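Local coordinates for protein dally-like, isoform A (Drosophila melanogaster, PDB 6XTZ) that binds Wnt and Hedgehog proteins as a GPI-linked glypican of the cell surface and shields the Wnt palmitoleate lipid so that signalling can act at a distance, at residues Y492-T497 / S502-T507; T231-C236 / V252-G257; H263-E268 / K458-L463; Y39-S44 / A238-T243. The protein carries 5 engineered substitutions. All coordinates share one frame; numbering follows the deposited sequence. Where two conformers were deposited one is given.

Interaction 1. Residues Y492-T497 / S502-T507. With TRS (2-amino-2-hydroxymethyl-propane-1,3-diol), chain C.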
loop_
_atom_site.group_PDB
_atom_site.type_symbol
_atom_site.label_atom_id
_atom_site.label_comp_id
_atom_site.label_asym_id
_atom_site.label_seq_id
_atom_site.Cartn_x
_atom_site.Cartn_y
_atom_site.Cartn_z
ATOM N N TYR A 492 35.809 0.805 -9.073
ATOM C CA TYR A 492 35.212 0.510 -7.776
ATOM C C TYR A 492 35.120 -1.001 -7.605
ATOM O O TYR A 492 34.450 -1.682 -8.389
ATOM C CB TYR A 492 33.837 1.166 -7.668
ATOM C CG TYR A 492 33.162 0.982 -6.328
ATOM C CD1 TYR A 492 33.677 1.570 -5.180
ATOM C CD2 TYR A 492 32.001 0.230 -6.215
ATOM C CE1 TYR A 492 33.057 1.407 -3.955
ATOM C CE2 TYR A 492 31.375 0.061 -4.995
ATOM C CZ TYR A 492 31.905 0.651 -3.869
ATOM O OH TYR A 492 31.280 0.481 -2.654
ATOM N N MET A 493 35.796 -1.525 -6.581
ATOM C CA MET A 493 35.940 -2.973 -6.447
ATOM C C MET A 493 34.637 -3.628 -6.005
ATOM O O MET A 493 34.225 -4.650 -6.566
ATOM C CB MET A 493 37.065 -3.295 -5.463
ATOM C CG MET A 493 38.448 -2.828 -5.905
ATOM S SD MET A 493 39.120 -3.757 -7.300
ATOM C CE MET A 493 38.697 -2.693 -8.678
ATOM N N HIS A 494 33.980 -3.061 -4.999
ATOM C CA HIS A 494 32.792 -3.683 -4.435
ATOM C C HIS A 494 31.633 -3.650 -5.427
ATOM O O HIS A 494 31.582 -2.829 -6.347
ATOM C CB HIS A 494 32.385 -2.983 -3.139
ATOM C CG HIS A 494 33.501 -2.851 -2.150
ATOM N ND1 HIS A 494 33.751 -3.796 -1.179
ATOM C CD2 HIS A 494 34.435 -1.885 -1.984
ATOM C CE1 HIS A 494 34.790 -3.417 -0.456
ATOM N NE2 HIS A 494 35.224 -2.261 -0.924
ATOM N N SER A 495 30.696 -4.571 -5.234
ATOM C CA SER A 495 29.465 -4.611 -6.005
ATOM C C SER A 495 28.311 -4.076 -5.166
ATOM O O SER A 495 28.425 -3.887 -3.953
ATOM C CB SER A 495 29.173 -6.038 -6.480
ATOM O OG SER A 495 29.001 -6.918 -5.382
ATOM N N ILE A 496 27.185 -3.822 -5.835
ATOM C CA ILE A 496 26.012 -3.301 -5.142
ATOM C C ILE A 496 25.550 -4.326 -4.116
ATOM O O ILE A 496 25.185 -5.456 -4.464
ATOM C CB ILE A 496 24.903 -2.952 -6.138
ATOM C CG1 ILE A 496 25.354 -1.816 -7.060
ATOM C CG2 ILE A 496 23.630 -2.565 -5.401
ATOM C CD1 ILE A 496 24.291 -1.366 -8.041
ATOM N N THR A 497 25.569 -3.937 -2.846
ATOM C CA THR A 497 25.275 -4.862 -1.764
ATOM C C THR A 497 23.773 -5.066 -1.606
ATOM O O THR A 497 22.965 -4.177 -1.893
ATOM C CB THR A 497 25.866 -4.355 -0.447
ATOM O OG1 THR A 497 25.484 -5.229 0.621
ATOM C CG2 THR A 497 25.373 -2.948 -0.147
ATOM N N SER A 502 24.925 -4.885 6.880
ATOM C CA SER A 502 26.291 -4.558 6.508
ATOM C C SER A 502 26.283 -3.798 5.191
ATOM O O SER A 502 25.302 -3.815 4.443
ATOM C CB SER A 502 27.161 -5.817 6.387
ATOM O OG SER A 502 26.727 -6.640 5.317
ATOM N N ASN A 503 27.405 -3.125 4.921
ATOM C CA ASN A 503 27.594 -2.330 3.718
ATOM C C ASN A 503 29.085 -2.098 3.553
ATOM O O ASN A 503 29.764 -1.816 4.550
ATOM C CB ASN A 503 26.850 -0.993 3.808
ATOM C CG ASN A 503 26.866 -0.226 2.499
ATOM O OD1 ASN A 503 27.885 0.343 2.111
ATOM N ND2 ASN A 503 25.728 -0.199 1.818
ATOM N N PRO A 504 29.629 -2.210 2.338
ATOM C CA PRO A 504 31.081 -2.028 2.164
ATOM C C PRO A 504 31.571 -0.636 2.519
ATOM O O PRO A 504 32.762 -0.471 2.807
ATOM C CB PRO A 504 31.299 -2.329 0.673
ATOM C CG PRO A 504 30.098 -3.118 0.257
ATOM C CD PRO A 504 28.966 -2.601 1.084
ATOM N N GLU A 505 30.696 0.367 2.509
ATOM C CA GLU A 505 31.071 1.744 2.794
ATOM C C GLU A 505 30.795 2.140 4.237
ATOM O O GLU A 505 30.930 3.318 4.582
ATOM C CB GLU A 505 30.337 2.691 1.843
ATOM C CG GLU A 505 30.516 2.336 0.380
ATOM C CD GLU A 505 31.972 2.322 -0.034
ATOM O OE1 GLU A 505 32.747 3.147 0.495
ATOM O OE2 GLU A 505 32.347 1.484 -0.880
ATOM N N PHE A 506 30.410 1.191 5.084
ATOM C CA PHE A 506 30.105 1.460 6.481
ATOM C C PHE A 506 30.805 0.429 7.353
ATOM O O PHE A 506 30.906 -0.744 6.983
ATOM C CB PHE A 506 28.589 1.435 6.739
ATOM C CG PHE A 506 27.836 2.536 6.044
ATOM C CD1 PHE A 506 27.536 2.448 4.694
ATOM C CD2 PHE A 506 27.418 3.654 6.745
ATOM C CE1 PHE A 506 26.843 3.457 4.054
ATOM C CE2 PHE A 506 26.721 4.667 6.112
ATOM C CZ PHE A 506 26.432 4.568 4.764
ATOM N N THR A 507 31.293 0.875 8.512
ATOM C CA THR A 507 32.028 -0.023 9.397
ATOM C C THR A 507 31.104 -1.075 9.997
ATOM O O THR A 507 31.338 -2.281 9.855
ATOM C CB THR A 507 32.729 0.778 10.498
ATOM O OG1 THR A 507 31.752 1.449 11.304
ATOM C CG2 THR A 507 33.668 1.808 9.888
HETATM C C TRS C . 36.058 1.431 0.011
HETATM C C1 TRS C . 36.974 1.151 -1.174
HETATM C C2 TRS C . 36.645 0.832 1.285
HETATM C C3 TRS C . 35.866 2.932 0.184
HETATM N N TRS C . 34.758 0.807 -0.243
HETATM O O1 TRS C . 36.466 1.798 -2.320
HETATM O O2 TRS C . 36.794 -0.560 1.122
HETATM O O3 TRS C . 35.303 3.478 -0.988
#
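Pro504 lays its CB over one face of the His494 imidazole, 3.7 Å from the ring centroid and 24° off its normal. This is a CH-pi contact, suited to proline because its ring holds the CH2 groups rigidly. Van der Waals packing continues at Thr497. With OG1 anti to the backbone N (chi1 176°), where it is hydrogen-bonded to Glu499 N, the methyl CG2 is left to meet Pro504 CD at 3.8 Å and the amide ND2 of Asn503.

The polar bonds lie mostly within 502-507. Asn503 OD1 accepts from Glu505 N at 2.8 Å, in the carbonyl plane on a lone pair, forming an Asx turn that shares its residues with the type I turn Asn503-Phe506. The fixed phi of Pro504 fits the second position of that turn. A Tris molecule, probably from the crystallisation liquor, links the segments: its O2 is hydrogen-bonded to His494 NE2 at 3.1 Å, and its amine faces Glu505, whose carboxylate position is less certain.

Both segments belong to the loop between helices 459-467 and 513-538. They lie on helix 248-258, where Asn253 bonds Tyr492 OH, Thr497 N, Ser495 O and Asn503 ND2.

Interaction 2. Residues T231-C236 / V252-G257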
loop_
_atom_site.group_PDB
_atom_site.type_symbol
_atom_site.label_atom_id
_atom_site.label_comp_id
_atom_site.label_asym_id
_atom_site.label_seq_id
_atom_site.Cartn_x
_atom_site.Cartn_y
_atom_site.Cartn_z
ATOM N N THR A 231 29.686 12.297 2.295
ATOM C CA THR A 231 30.619 13.334 1.868
ATOM C C THR A 231 31.865 12.740 1.226
ATOM O O THR A 231 32.389 13.298 0.255
ATOM C CB THR A 231 31.002 14.208 3.056
ATOM O OG1 THR A 231 31.721 13.418 4.007
ATOM C CG2 THR A 231 29.760 14.739 3.711
ATOM N N LYS A 232 32.357 11.618 1.758
ATOM C CA LYS A 232 33.477 10.932 1.125
ATOM C C LYS A 232 33.133 10.507 -0.294
ATOM O O LYS A 232 34.004 10.503 -1.173
ATOM C CB LYS A 232 33.893 9.721 1.963
ATOM C CG LYS A 232 35.140 9.008 1.463
ATOM C CD LYS A 232 35.456 7.791 2.320
ATOM C CE LYS A 232 36.674 7.049 1.803
ATOM N NZ LYS A 232 36.972 5.835 2.612
ATOM N N MET A 233 31.866 10.173 -0.544
ATOM C CA MET A 233 31.450 9.737 -1.869
ATOM C C MET A 233 31.266 10.919 -2.812
ATOM O O MET A 233 31.736 10.889 -3.954
ATOM C CB MET A 233 30.156 8.921 -1.766
ATOM C CG MET A 233 29.634 8.368 -3.084
ATOM S SD MET A 233 28.507 9.480 -3.944
ATOM C CE MET A 233 27.245 9.725 -2.694
ATOM N N GLN A 234 30.596 11.974 -2.350
ATOM C CA GLN A 234 30.139 13.022 -3.255
ATOM C C GLN A 234 31.115 14.190 -3.374
ATOM O O GLN A 234 31.250 14.767 -4.460
ATOM C CB GLN A 234 28.767 13.535 -2.801
ATOM C CG GLN A 234 28.174 14.620 -3.693
ATOM C CD GLN A 234 26.786 15.051 -3.259
ATOM O OE1 GLN A 234 26.163 14.418 -2.407
ATOM N NE2 GLN A 234 26.296 16.138 -3.845
ATOM N N HIS A 235 31.803 14.557 -2.294
ATOM C CA HIS A 235 32.598 15.780 -2.281
ATOM C C HIS A 235 34.096 15.573 -2.113
ATOM O O HIS A 235 34.870 16.388 -2.622
ATOM C CB HIS A 235 32.114 16.720 -1.164
ATOM C CG HIS A 235 30.706 17.195 -1.341
ATOM N ND1 HIS A 235 30.298 17.931 -2.432
ATOM C CD2 HIS A 235 29.610 17.039 -0.561
ATOM C CE1 HIS A 235 29.011 18.206 -2.318
ATOM N NE2 HIS A 235 28.569 17.676 -1.192
ATOM N N CYS A 236 34.531 14.520 -1.418
ATOM C CA CYS A 236 35.946 14.385 -1.088
ATOM C C CYS A 236 36.830 14.144 -2.305
ATOM O O CYS A 236 38.055 14.258 -2.184
ATOM C CB CYS A 236 36.147 13.258 -0.076
ATOM S SG CYS A 236 35.506 13.638 1.568
ATOM N N VAL A 252 25.590 4.184 -5.180
ATOM C CA VAL A 252 24.424 3.392 -4.790
ATOM C C VAL A 252 24.648 2.738 -3.432
ATOM O O VAL A 252 23.750 2.716 -2.581
ATOM C CB VAL A 252 24.091 2.349 -5.874
ATOM C CG1 VAL A 252 23.021 1.388 -5.377
ATOM C CG2 VAL A 252 23.634 3.038 -7.150
ATOM N N ASN A 253 25.851 2.204 -3.202
ATOM C CA ASN A 253 26.142 1.568 -1.922
ATOM C C ASN A 253 26.077 2.561 -0.769
ATOM O O ASN A 253 25.664 2.198 0.338
ATOM C CB ASN A 253 27.515 0.899 -1.966
ATOM C CG ASN A 253 27.503 -0.401 -2.739
ATOM O OD1 ASN A 253 26.488 -1.096 -2.785
ATOM N ND2 ASN A 253 28.633 -0.740 -3.347
ATOM N N VAL A 254 26.474 3.811 -1.005
ATOM C CA VAL A 254 26.440 4.811 0.057
ATOM C C VAL A 254 25.001 5.187 0.388
ATOM O O VAL A 254 24.606 5.226 1.560
ATOM C CB VAL A 254 27.274 6.044 -0.336
ATOM C CG1 VAL A 254 27.119 7.146 0.702
ATOM C CG2 VAL A 254 28.737 5.660 -0.490
ATOM N N ILE A 255 24.193 5.466 -0.637
ATOM C CA ILE A 255 22.801 5.833 -0.393
ATOM C C ILE A 255 22.040 4.666 0.225
ATOM O O ILE A 255 21.184 4.861 1.096
ATOM C CB ILE A 255 22.132 6.323 -1.689
ATOM C CG1 ILE A 255 23.008 7.369 -2.382
ATOM C CG2 ILE A 255 20.767 6.918 -1.382
ATOM C CD1 ILE A 255 23.188 8.637 -1.585
ATOM N N LYS A 256 22.339 3.438 -0.208
ATOM C CA LYS A 256 21.710 2.268 0.401
ATOM C C LYS A 256 22.007 2.197 1.894
ATOM O O LYS A 256 21.140 1.818 2.689
ATOM C CB LYS A 256 22.173 0.987 -0.295
ATOM C CG LYS A 256 21.426 0.663 -1.576
ATOM C CD LYS A 256 21.698 -0.767 -2.017
ATOM C CE LYS A 256 20.761 -1.192 -3.135
ATOM N NZ LYS A 256 20.882 -2.645 -3.429
ATOM N N GLY A 257 23.227 2.561 2.293
ATOM C CA GLY A 257 23.552 2.569 3.709
ATOM C C GLY A 257 22.879 3.704 4.454
ATOM O O GLY A 257 22.388 3.521 5.570
#
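Met233, in the last turn of helix 224-234, faces Val254 of helix 248-258 with their CA atoms 7.3 Å apart, and both side chains leave the backbone toward the opposite helix. The contact is purely apolar. One methyl of Val254, CG2, rests against the base of the methionine, 3.8 Å from Met233 CB and 3.9 Å from Met233 CG. With CG anti to its backbone N (chi1 -178°), Met233 first extends into the interface. It then bends at chi2 (-90°) and chi3, which brings the terminal methyl CE to 4.3 Å from Ile255 CD1, a looser touch. The residue types match these tasks: a beta-branched valine offers a short, stiff surface, whereas the flexible thioether can turn to follow the neighbouring side chains.

The two helices belong to the cysteine-rich lobe of the glypican fold, a region laced by disulfides. Cys226-Cys258 joins the same helix pair covalently, and Cys236 is bonded to Cys40. Just before that cysteine, helix 224-234 ends with the carbonyl O of Thr231 accepting from two backbone donors, His235 N at 2.9 Å and Cys236 N at 3.0 Å.

Other apolar groups close round the pair. Met233 also packs on Pro246, Tyr250 and Cys251, while Ile255 meets Leu65 of helix 51-110 and Pro464 and Val467 of helix 459-467. Asn253, by contrast, is turned to the loop that contains Thr497 and Asn503, where its amide and carbonyl groups are hydrogen-bonded.

Interaction 3. Residues H263-E268 / K458-L463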
loop_
_atom_site.group_PDB
_atom_site.type_symbol
_atom_site.label_atom_id
_atom_site.label_comp_id
_atom_site.label_asym_id
_atom_site.label_seq_id
_atom_site.Cartn_x
_atom_site.Cartn_y
_atom_site.Cartn_z
ATOM N N HIS A 263 15.221 -1.204 4.912
ATOM C CA HIS A 263 15.478 -2.501 4.288
ATOM C C HIS A 263 14.279 -3.431 4.421
ATOM O O HIS A 263 13.736 -3.910 3.418
ATOM C CB HIS A 263 16.726 -3.144 4.893
ATOM C CG HIS A 263 17.159 -4.391 4.187
ATOM N ND1 HIS A 263 17.868 -4.368 3.004
ATOM C CD2 HIS A 263 16.970 -5.698 4.487
ATOM C CE1 HIS A 263 18.106 -5.607 2.612
ATOM N NE2 HIS A 263 17.570 -6.433 3.493
ATOM N N GLU A 264 13.876 -3.721 5.664
ATOM C CA GLU A 264 12.694 -4.542 5.901
ATOM C C GLU A 264 11.457 -3.909 5.281
ATOM O O GLU A 264 10.632 -4.601 4.673
ATOM C CB GLU A 264 12.481 -4.740 7.403
ATOM C CG GLU A 264 13.420 -5.728 8.069
ATOM C CD GLU A 264 13.330 -5.672 9.583
ATOM O OE1 GLU A 264 13.900 -4.732 10.177
ATOM O OE2 GLU A 264 12.676 -6.556 10.177
ATOM N N PHE A 265 11.317 -2.590 5.428
ATOM C CA PHE A 265 10.145 -1.899 4.904
ATOM C C PHE A 265 10.065 -2.018 3.389
ATOM O O PHE A 265 8.966 -2.095 2.829
ATOM C CB PHE A 265 10.178 -0.431 5.326
ATOM C CG PHE A 265 8.875 0.290 5.130
ATOM C CD1 PHE A 265 7.869 0.193 6.076
ATOM C CD2 PHE A 265 8.660 1.070 4.007
ATOM C CE1 PHE A 265 6.669 0.858 5.904
ATOM C CE2 PHE A 265 7.464 1.737 3.828
ATOM C CZ PHE A 265 6.468 1.630 4.778
ATOM N N ASP A 266 11.218 -2.047 2.715
ATOM C CA ASP A 266 11.228 -2.216 1.267
ATOM C C ASP A 266 10.711 -3.592 0.862
ATOM O O ASP A 266 9.913 -3.709 -0.073
ATOM C CB ASP A 266 12.640 -1.991 0.729
ATOM C CG ASP A 266 12.805 -2.469 -0.695
ATOM O OD1 ASP A 266 12.014 -2.045 -1.562
ATOM O OD2 ASP A 266 13.737 -3.260 -0.948
ATOM N N SER A 267 11.151 -4.646 1.555
ATOM C CA SER A 267 10.736 -5.993 1.177
ATOM C C SER A 267 9.248 -6.205 1.430
ATOM O O SER A 267 8.552 -6.804 0.602
ATOM C CB SER A 267 11.569 -7.034 1.927
ATOM O OG SER A 267 11.356 -6.956 3.325
ATOM N N GLU A 268 8.739 -5.713 2.562
ATOM C CA GLU A 268 7.311 -5.837 2.833
ATOM C C GLU A 268 6.482 -4.959 1.903
ATOM O O GLU A 268 5.332 -5.297 1.600
ATOM C CB GLU A 268 7.017 -5.497 4.294
ATOM C CG GLU A 268 7.658 -6.449 5.292
ATOM C CD GLU A 268 7.101 -7.860 5.209
ATOM O OE1 GLU A 268 6.024 -8.054 4.607
ATOM O OE2 GLU A 268 7.745 -8.781 5.751
ATOM N N LYS A 458 8.826 -1.243 -6.654
ATOM C CA LYS A 458 10.249 -1.149 -6.356
ATOM C C LYS A 458 10.657 0.253 -5.916
ATOM O O LYS A 458 11.814 0.644 -6.099
ATOM C CB LYS A 458 11.071 -1.578 -7.571
ATOM C CG LYS A 458 10.767 -2.978 -8.083
ATOM C CD LYS A 458 11.350 -4.044 -7.170
ATOM C CE LYS A 458 11.237 -5.425 -7.797
ATOM N NZ LYS A 458 11.906 -6.465 -6.970
ATOM N N PHE A 459 9.726 1.016 -5.336
ATOM C CA PHE A 459 9.997 2.419 -5.032
ATOM C C PHE A 459 11.150 2.568 -4.049
ATOM O O PHE A 459 12.033 3.412 -4.242
ATOM C CB PHE A 459 8.738 3.093 -4.481
ATOM C CG PHE A 459 8.987 4.466 -3.921
ATOM C CD1 PHE A 459 9.020 5.573 -4.753
ATOM C CD2 PHE A 459 9.197 4.651 -2.562
ATOM C CE1 PHE A 459 9.255 6.837 -4.242
ATOM C CE2 PHE A 459 9.436 5.911 -2.047
ATOM C CZ PHE A 459 9.463 7.005 -2.887
ATOM N N TRP A 460 11.162 1.759 -2.990
ATOM C CA TRP A 460 12.134 1.954 -1.921
ATOM C C TRP A 460 13.529 1.487 -2.325
ATOM O O TRP A 460 14.520 2.151 -2.005
ATOM C CB TRP A 460 11.658 1.240 -0.656
ATOM C CG TRP A 460 10.355 1.787 -0.158
ATOM C CD1 TRP A 460 9.112 1.262 -0.364
ATOM C CD2 TRP A 460 10.163 2.986 0.603
ATOM N NE1 TRP A 460 8.160 2.053 0.233
ATOM C CE2 TRP A 460 8.779 3.118 0.833
ATOM C CE3 TRP A 460 11.028 3.955 1.120
ATOM C CZ2 TRP A 460 8.239 4.181 1.555
ATOM C CZ3 TRP A 460 10.491 5.010 1.835
ATOM C CH2 TRP A 460 9.110 5.115 2.048
ATOM N N SER A 461 13.632 0.359 -3.031
ATOM C CA SER A 461 14.940 -0.099 -3.485
ATOM C C SER A 461 15.472 0.738 -4.641
ATOM O O SER A 461 16.675 0.694 -4.918
ATOM C CB SER A 461 14.880 -1.573 -3.893
ATOM O OG SER A 461 13.950 -1.785 -4.944
ATOM N N ASN A 462 14.610 1.499 -5.310
ATOM C CA ASN A 462 15.021 2.363 -6.407
ATOM C C ASN A 462 15.464 3.743 -5.939
ATOM O O ASN A 462 16.051 4.487 -6.733
ATOM C CB ASN A 462 13.877 2.505 -7.418
ATOM C CG ASN A 462 14.311 3.180 -8.703
ATOM O OD1 ASN A 462 14.929 2.557 -9.566
ATOM N ND2 ASN A 462 13.981 4.458 -8.842
ATOM N N LEU A 463 15.198 4.103 -4.680
ATOM C CA LEU A 463 15.628 5.406 -4.175
ATOM C C LEU A 463 17.128 5.631 -4.318
ATOM O O LEU A 463 17.518 6.689 -4.842
ATOM C CB LEU A 463 15.170 5.576 -2.722
ATOM C CG LEU A 463 13.806 6.234 -2.508
ATOM C CD1 LEU A 463 13.460 6.272 -1.032
ATOM C CD2 LEU A 463 13.803 7.636 -3.096
HETATM O O HOH W 1 9.980 -0.918 -2.771
HETATM O O HOH W 2 11.895 -2.821 -3.875
#
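The aromatic contact is an offset edge-to-face pair: Phe265 points its edge at one face of the Trp460 indole. The ring planes stand 89° apart, the centroid of the phenyl ring lies 5.2 Å from that of the six-membered indole ring, and Phe265 CE2 comes to 3.4 Å from Trp460 CZ2. On the opposite indole face lies the ring of Phe459, its CD2 above the centre, so the broad tryptophan is held between two phenylalanines.

These rings join helix 263-283 to helix 459-467 within the long helical bundle of the glypican core. The short segments run at 137° with their axes 9.0 Å apart, and they come from parts of the chain on either side of a long unmodelled stretch. Phe265 also packs on Met519 and Leu526 of helix 513-538, and Phe459 on helix 51-110.

Polar contacts gather at Asp266, whose CG is anti to the backbone N (chi1 166°), carrying the carboxylate past Trp460 CB. One water lies 2.6 Å from Asp266 OD1, to which it probably donates, and accepts from Trp460 N at 2.9 Å. The short side chain of Ser461 lets its CB approach Asp266 OD2 to 3.6 Å. Nearby, Lys458 forms a salt bridge with Glu270.

Interaction 4. Residues Y39-S44 / A238-T243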
loop_
_atom_site.group_PDB
_atom_site.type_symbol
_atom_site.label_atom_id
_atom_site.label_comp_id
_atom_site.label_asym_id
_atom_site.label_seq_id
_atom_site.Cartn_x
_atom_site.Cartn_y
_atom_site.Cartn_z
ATOM N N TYR A 39 35.974 13.641 7.454
ATOM C CA TYR A 39 35.425 12.654 6.534
ATOM C C TYR A 39 36.358 12.349 5.375
ATOM O O TYR A 39 36.562 11.175 5.045
ATOM C CB TYR A 39 34.066 13.132 6.003
ATOM C CG TYR A 39 33.167 13.698 7.077
ATOM C CD1 TYR A 39 32.791 12.928 8.172
ATOM C CD2 TYR A 39 32.688 14.998 6.996
ATOM C CE1 TYR A 39 31.969 13.440 9.157
ATOM C CE2 TYR A 39 31.864 15.519 7.977
ATOM C CZ TYR A 39 31.510 14.735 9.054
ATOM O OH TYR A 39 30.690 15.247 10.032
ATOM N N CYS A 40 36.928 13.368 4.741
ATOM C CA CYS A 40 37.900 13.121 3.690
ATOM C C CYS A 40 39.215 12.637 4.291
ATOM O O CYS A 40 39.469 12.763 5.492
ATOM C CB CYS A 40 38.145 14.381 2.860
ATOM S SG CYS A 40 36.655 15.176 2.225
ATOM N N GLU A 41 40.059 12.073 3.433
ATOM C CA GLU A 41 41.399 11.688 3.846
ATOM C C GLU A 41 42.291 12.919 3.931
ATOM O O GLU A 41 42.226 13.813 3.083
ATOM C CB GLU A 41 41.996 10.674 2.867
ATOM C CG GLU A 41 43.359 10.144 3.291
ATOM C CD GLU A 41 43.941 9.153 2.300
ATOM O OE1 GLU A 41 43.389 9.031 1.186
ATOM O OE2 GLU A 41 44.949 8.496 2.636
ATOM N N SER A 42 43.122 12.965 4.974
ATOM C CA SER A 42 44.107 14.025 5.173
ATOM C C SER A 42 45.489 13.382 5.167
ATOM O O SER A 42 46.065 13.117 6.232
ATOM C CB SER A 42 43.861 14.784 6.474
ATOM O OG SER A 42 42.782 15.688 6.339
ATOM N N PRO A 43 46.042 13.106 3.995
ATOM C CA PRO A 43 47.342 12.440 3.916
ATOM C C PRO A 43 48.472 13.431 4.175
ATOM O O PRO A 43 48.257 14.623 4.389
ATOM C CB PRO A 43 47.371 11.910 2.482
ATOM C CG PRO A 43 46.555 12.891 1.722
ATOM C CD PRO A 43 45.468 13.354 2.661
ATOM N N SER A 44 49.699 12.906 4.152
ATOM C CA SER A 44 50.869 13.755 4.341
ATOM C C SER A 44 51.062 14.717 3.176
ATOM O O SER A 44 51.571 15.828 3.370
ATOM C CB SER A 44 52.114 12.890 4.531
ATOM O OG SER A 44 52.169 11.860 3.559
ATOM N N ALA A 238 37.012 16.109 -4.918
ATOM C CA ALA A 238 37.595 17.405 -5.243
ATOM C C ALA A 238 38.673 17.803 -4.244
ATOM O O ALA A 238 39.578 18.574 -4.584
ATOM C CB ALA A 238 36.505 18.473 -5.303
ATOM N N CYS A 239 38.596 17.295 -3.011
ATOM C CA CYS A 239 39.624 17.603 -2.024
ATOM C C CYS A 239 40.977 17.003 -2.387
ATOM O O CYS A 239 42.002 17.472 -1.882
ATOM C CB CYS A 239 39.188 17.120 -0.639
ATOM S SG CYS A 239 37.669 17.899 -0.035
ATOM N N LYS A 240 41.006 15.986 -3.245
ATOM C CA LYS A 240 42.249 15.432 -3.761
ATOM C C LYS A 240 42.603 15.969 -5.142
ATOM O O LYS A 240 43.460 15.392 -5.817
ATOM C CB LYS A 240 42.179 13.905 -3.804
ATOM C CG LYS A 240 42.295 13.229 -2.446
ATOM C CD LYS A 240 42.481 11.730 -2.603
ATOM C CE LYS A 240 42.771 11.074 -1.269
ATOM N NZ LYS A 240 43.078 9.624 -1.407
ATOM N N GLY A 241 41.969 17.055 -5.574
ATOM C CA GLY A 241 42.237 17.608 -6.883
ATOM C C GLY A 241 41.555 16.899 -8.029
ATOM O O GLY A 241 41.797 17.255 -9.188
ATOM N N TYR A 242 40.707 15.913 -7.748
ATOM C CA TYR A 242 40.013 15.164 -8.785
ATOM C C TYR A 242 38.718 15.865 -9.171
ATOM O O TYR A 242 38.022 16.427 -8.321
ATOM C CB TYR A 242 39.712 13.742 -8.311
ATOM C CG TYR A 242 40.939 12.931 -7.957
ATOM C CD1 TYR A 242 42.111 13.050 -8.693
ATOM C CD2 TYR A 242 40.924 12.045 -6.888
ATOM C CE1 TYR A 242 43.233 12.306 -8.373
ATOM C CE2 TYR A 242 42.040 11.299 -6.561
ATOM C CZ TYR A 242 43.192 11.432 -7.306
ATOM O OH TYR A 242 44.303 10.690 -6.980
ATOM N N THR A 243 38.396 15.825 -10.464
ATOM C CA THR A 243 37.173 16.423 -10.976
ATOM C C THR A 243 36.135 15.398 -11.408
ATOM O O THR A 243 35.010 15.787 -11.742
ATOM C CB THR A 243 37.486 17.346 -12.163
ATOM O OG1 THR A 243 38.061 16.578 -13.229
ATOM C CG2 THR A 243 38.466 18.433 -11.748
#
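Glu41 and Lys240 form a salt bridge, with NZ of Lys240 donating to OE1 of Glu41 at 2.7 Å. The ammonium group meets this oxygen nearly in line with its C-O bond. Both residues use their full length: Glu41 starts with CG opposite the backbone N (chi1 -176°) and stays straight at chi2, and the lysine chain is extended beyond CG, so two separate backbones are spanned by the ends of long side chains. Lys240 NZ has a second partner, the carbonyl O of His487, which ties a third piece of chain to the same charge.

Lys240 stands where the short helix 236-239 finishes. The end is a Schellman motif, in which Gly241 N bonds Ala238 O at 3.0 Å and Tyr242 N reaches back to the carbonyl five residues before it. Gly241 takes the positive phi (80°) that this turn needs, a conformation easy for a residue without a side chain.

Deeper in, the sulfurs of Cys40 and Cys239 pack 3.7 Å apart without being bonded to each other. Each belongs to a different disulfide, Cys40 with Cys236 and Cys239 with Cys49. Two neighbouring disulfides therefore join the loop before helix 51-110 to helix 236-239, as befits an extracellular protein: covalent links fix the buried side of the contact, while the salt bridge adds an electrostatic tie at its more exposed margin.

Overall arrangement
Interactions 1, 2 and 4 lie toward one end of the elongated chain, whereas interaction 3 lies nearer its middle, with its centre about 12 Å from the chain centre. Interaction 2 is the buried one and wholly apolar; interaction 1 is a surface contact between loop segments; interactions 3 and 4 are partly buried and mix packing with charge or water. Helix 248-258 serves two of them: its apolar face forms interaction 2, while Asn253 on the same helix bonds the loop of interaction 1. Interactions 2 and 4 are joined covalently through the disulfide Cys40-Cys236. Interaction 3 touches none of the others and pairs aromatic rings with a hydrated carboxylate between the long helix 263-283 and the short helix 459-467.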